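Local coordinates for putative aminooxidase (Propionibacterium acnes, PDB 2BA9), which isomerises polyunsaturated fatty acids, producing conjugated linoleic acid, and binds flavin-adenine dinucleotide, in a fold related to the flavin-containing amine oxidoreductases, at residues A[176-179]-A[180-184]; A[141-144]-A[145-149]. One frame throughout, in Å; residues are numbered along the deposited sequence.

Interaction 1: A[176-179]-A[180-184]. With NA (sodium ion), chain B.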
# COMPACT_ATOMS: atom_id res chain seq x y z
N VAL A 176 0.98 -7.40 -13.16
CA VAL A 176 1.17 -7.58 -11.70
C VAL A 176 0.80 -9.00 -11.29
O VAL A 176 -0.32 -9.44 -11.55
CB VAL A 176 0.33 -6.60 -10.89
CG1 VAL A 176 0.28 -7.02 -9.41
CG2 VAL A 176 0.86 -5.19 -11.03
N PRO A 177 1.73 -9.73 -10.64
CA PRO A 177 1.47 -11.12 -10.27
C PRO A 177 0.26 -11.37 -9.35
O PRO A 177 0.01 -10.59 -8.41
CB PRO A 177 2.76 -11.54 -9.55
CG PRO A 177 3.81 -10.61 -10.08
CD PRO A 177 3.11 -9.32 -10.28
N ALA A 178 -0.44 -12.49 -9.60
CA ALA A 178 -1.66 -12.87 -8.86
C ALA A 178 -1.50 -12.84 -7.34
O ALA A 178 -2.43 -12.44 -6.62
CB ALA A 178 -2.15 -14.25 -9.32
N ALA A 179 -0.34 -13.26 -6.85
CA ALA A 179 -0.05 -13.35 -5.40
C ALA A 179 -0.24 -12.02 -4.65
O ALA A 179 -0.67 -12.01 -3.49
CB ALA A 179 1.36 -13.83 -5.19
N TYR A 180 0.12 -10.92 -5.28
CA TYR A 180 -0.10 -9.62 -4.67
C TYR A 180 -1.60 -9.33 -4.60
O TYR A 180 -2.11 -8.94 -3.55
CB TYR A 180 0.64 -8.52 -5.44
CG TYR A 180 2.13 -8.68 -5.42
CD1 TYR A 180 2.86 -8.53 -4.24
CD2 TYR A 180 2.83 -8.97 -6.59
CE1 TYR A 180 4.23 -8.68 -4.21
CE2 TYR A 180 4.22 -9.11 -6.58
CZ TYR A 180 4.92 -8.97 -5.38
OH TYR A 180 6.31 -9.11 -5.38
N VAL A 181 -2.30 -9.56 -5.71
CA VAL A 181 -3.71 -9.16 -5.82
C VAL A 181 -4.53 -9.86 -4.75
O VAL A 181 -5.30 -9.21 -4.03
CB VAL A 181 -4.31 -9.50 -7.21
CG1 VAL A 181 -5.83 -9.13 -7.27
CG2 VAL A 181 -3.48 -8.82 -8.35
N LEU A 182 -4.33 -11.18 -4.65
CA LEU A 182 -5.16 -12.05 -3.84
C LEU A 182 -4.80 -12.08 -2.34
O LEU A 182 -5.60 -12.54 -1.51
CB LEU A 182 -5.20 -13.45 -4.47
CG LEU A 182 -5.94 -13.47 -5.82
CD1 LEU A 182 -5.66 -14.72 -6.63
CD2 LEU A 182 -7.45 -13.30 -5.58
N LYS A 183 -3.61 -11.57 -2.00
CA LYS A 183 -3.22 -11.33 -0.60
C LYS A 183 -3.87 -10.06 -0.05
O LYS A 183 -4.19 -10.00 1.14
CB LYS A 183 -1.69 -11.29 -0.44
CG LYS A 183 -1.06 -12.68 -0.51
CD LYS A 183 0.46 -12.69 -0.34
CE LYS A 183 1.01 -14.07 -0.64
NZ LYS A 183 0.43 -15.16 0.23
N TYR A 184 -4.06 -9.05 -0.89
CA TYR A 184 -4.87 -7.87 -0.58
C TYR A 184 -6.35 -8.17 -0.77
O TYR A 184 -7.12 -8.29 0.20
CB TYR A 184 -4.40 -6.68 -1.44
CG TYR A 184 -5.38 -5.53 -1.62
CD1 TYR A 184 -6.28 -5.17 -0.62
CD2 TYR A 184 -5.37 -4.78 -2.80
CE1 TYR A 184 -7.16 -4.14 -0.81
CE2 TYR A 184 -6.23 -3.73 -2.99
CZ TYR A 184 -7.13 -3.40 -1.99
OH TYR A 184 -8.01 -2.36 -2.15
NA NA B . -4.61 -10.46 3.57
O HOH W 1 -6.42 -9.18 2.81
O HOH W 2 -2.46 -11.55 3.57
O HOH W 3 -5.61 -12.18 2.83
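P177 and Y180 meet at the first turn of helix 178-184, with P177 in the N-cap position, and the stretch is a worked example of how a short buried helix disposes of its backbone polar groups at both ends. Proline has no polar side chain to cap with, and the amides of A178 and A179 turn instead to the carbonyls of L143 and L141, in probable hydrogen bonds. P177 O itself accepts from Y180 N at 3.1 Å, the donor standing above the carbonyl plane and 43° out of it. The next carbonyl, A178 O, takes L182 N at 3.0 Å in a much straighter bond, whereas the bond from K183 N to A179 O is weak. The proline ring lies alongside the tyrosine, P177 CD placed at the ring edge, 3.7 Å from Y180 CD2. The hydroxyl beyond is held by hydrogen bonds with Y384 OH and the backbone N of V374. The K183 aliphatic chain passes A179 O, its CG 3.1 Å from that oxygen, then bends at chi4 (-58°), and NZ hydrogen-bonds to the carbonyls of Y128 and A130. At the C-terminal end K183 O binds a sodium ion directly, alongside E410 OE2 and three waters, and Y184 O accepts from one of those waters at 2.8 Å. The link from K183 O to the sodium ion measures 2.5 Å.

Interaction 2: A[141-144]-A[145-149]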
# COMPACT_ATOMS: atom_id res chain seq x y z
N LEU A 141 -0.25 -18.65 -9.10
CA LEU A 141 -0.33 -17.33 -8.47
C LEU A 141 0.88 -16.43 -8.76
O LEU A 141 0.86 -15.23 -8.49
CB LEU A 141 -0.51 -17.49 -6.95
CG LEU A 141 -1.84 -18.13 -6.52
CD1 LEU A 141 -1.77 -18.54 -5.06
CD2 LEU A 141 -2.99 -17.17 -6.75
N MET A 142 1.92 -17.04 -9.32
CA MET A 142 3.13 -16.32 -9.72
C MET A 142 3.00 -15.63 -11.09
O MET A 142 3.86 -14.84 -11.48
CB MET A 142 4.30 -17.31 -9.73
CG MET A 142 4.52 -17.99 -8.40
SD MET A 142 6.04 -18.94 -8.35
CE MET A 142 5.88 -19.77 -6.75
N LEU A 143 1.91 -15.95 -11.80
CA LEU A 143 1.59 -15.37 -13.09
C LEU A 143 0.90 -14.01 -12.93
O LEU A 143 0.27 -13.76 -11.91
CB LEU A 143 0.64 -16.29 -13.86
CG LEU A 143 1.21 -17.60 -14.37
CD1 LEU A 143 0.10 -18.55 -14.91
CD2 LEU A 143 2.26 -17.27 -15.45
N PRO A 144 0.99 -13.13 -13.97
CA PRO A 144 0.17 -11.92 -13.91
C PRO A 144 -1.31 -12.27 -13.72
O PRO A 144 -1.77 -13.33 -14.19
CB PRO A 144 0.43 -11.25 -15.27
CG PRO A 144 1.73 -11.82 -15.75
CD PRO A 144 1.79 -13.20 -15.20
N PHE A 145 -2.03 -11.41 -13.00
CA PHE A 145 -3.41 -11.72 -12.58
C PHE A 145 -4.33 -12.16 -13.71
O PHE A 145 -5.09 -13.11 -13.52
CB PHE A 145 -4.03 -10.54 -11.83
CG PHE A 145 -5.31 -10.89 -11.07
CD1 PHE A 145 -5.29 -11.83 -10.06
CD2 PHE A 145 -6.50 -10.21 -11.33
CE1 PHE A 145 -6.45 -12.14 -9.35
CE2 PHE A 145 -7.66 -10.51 -10.62
CZ PHE A 145 -7.63 -11.48 -9.63
N ASP A 146 -4.25 -11.50 -14.87
CA ASP A 146 -5.12 -11.88 -16.00
C ASP A 146 -4.78 -13.26 -16.53
O ASP A 146 -5.68 -14.00 -16.94
CB ASP A 146 -5.01 -10.88 -17.17
CG ASP A 146 -5.80 -9.61 -16.95
OD1 ASP A 146 -6.87 -9.65 -16.28
OD2 ASP A 146 -5.34 -8.56 -17.46
N GLU A 147 -3.49 -13.59 -16.56
CA GLU A 147 -3.04 -14.91 -16.99
C GLU A 147 -3.53 -15.98 -16.01
O GLU A 147 -4.05 -17.01 -16.40
CB GLU A 147 -1.51 -14.95 -17.11
CG GLU A 147 -1.00 -14.24 -18.35
CD GLU A 147 0.51 -14.32 -18.50
OE1 GLU A 147 1.07 -15.42 -18.24
OE2 GLU A 147 1.12 -13.28 -18.88
N PHE A 148 -3.37 -15.70 -14.72
CA PHE A 148 -3.94 -16.55 -13.66
C PHE A 148 -5.44 -16.81 -13.90
O PHE A 148 -5.88 -17.96 -13.88
CB PHE A 148 -3.70 -15.89 -12.29
CG PHE A 148 -4.53 -16.47 -11.18
CD1 PHE A 148 -4.13 -17.62 -10.52
CD2 PHE A 148 -5.72 -15.87 -10.79
CE1 PHE A 148 -4.90 -18.17 -9.48
CE2 PHE A 148 -6.50 -16.40 -9.76
CZ PHE A 148 -6.08 -17.55 -9.10
N LEU A 149 -6.20 -15.74 -14.12
CA LEU A 149 -7.64 -15.85 -14.41
C LEU A 149 -7.93 -16.67 -15.68
O LEU A 149 -8.79 -17.57 -15.68
CB LEU A 149 -8.28 -14.46 -14.51
CG LEU A 149 -8.42 -13.62 -13.23
CD1 LEU A 149 -9.17 -12.30 -13.47
CD2 LEU A 149 -9.08 -14.41 -12.11
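A chi1 of 165° carries the F148 ring away from its own backbone N and alongside L141, whose CG stands anti to the carbonyl carbon (chi1 -66°); the two side chains run side by side, pointing the same way. Methyl CD2 of L141 touches ring atom CE1 of F148 at 3.5 Å, obliquely to the ring. The pair illustrates how a loop can pack against the first turn of the helix it leads into. P144 occupies the N-cap position of helix 145-151, and its carbonyl begins the helical bonding: F148 N donates to P144 O at 2.9 Å, with an N-H...O angle of 173°.

E147, one residue earlier and exposed, meets the proline instead. Its chain runs out extended beyond CG and lays the carboxylate beside the proline ring, E147 OE2 lying 3.5 Å from P144 CG, while OE1 comes within 3.6 Å of L143 CD2. These are carbon contacts of an acid, and the L143 and E147 side chains cross at about a right angle. The neighbouring D146 turns its acid elsewhere, in a salt bridge to R158. Within the helix, L149 CG lies 4.1 Å above one face of the F145 ring, offset toward its rim.

Around this turn, the F145 ring meets those of W161 and F173, F148 and L149 both press on L117 of helix 106-122, M142 and L143 touch helix 376-380, and F145, F148 and L141 pack on helix 178-184.

In the fold
Interactions 1 and 2 both start a helix behind a proline at the N-cap, but the first carbonyl is used differently: P177 O by Y180 N, P144 O by F148 N. They are joined directly, their centres about 9 Å apart. The loop of interaction 2 supplies acceptors to the first turn of interaction 1: A178 N lies 2.7 Å from L143 O and A179 N lies 2.8 Å from L141 O, both probable hydrogen bonds. Packing follows, with L182 CD1 3.6 Å from L141 CD2. Residues 141-149 lie farther out, their centre about 20 Å from that of the chain against 12 Å for residues 176-184. Interaction 1 holds the sodium ligand K183, and its Y180 side chain is about 11 Å from the FAD.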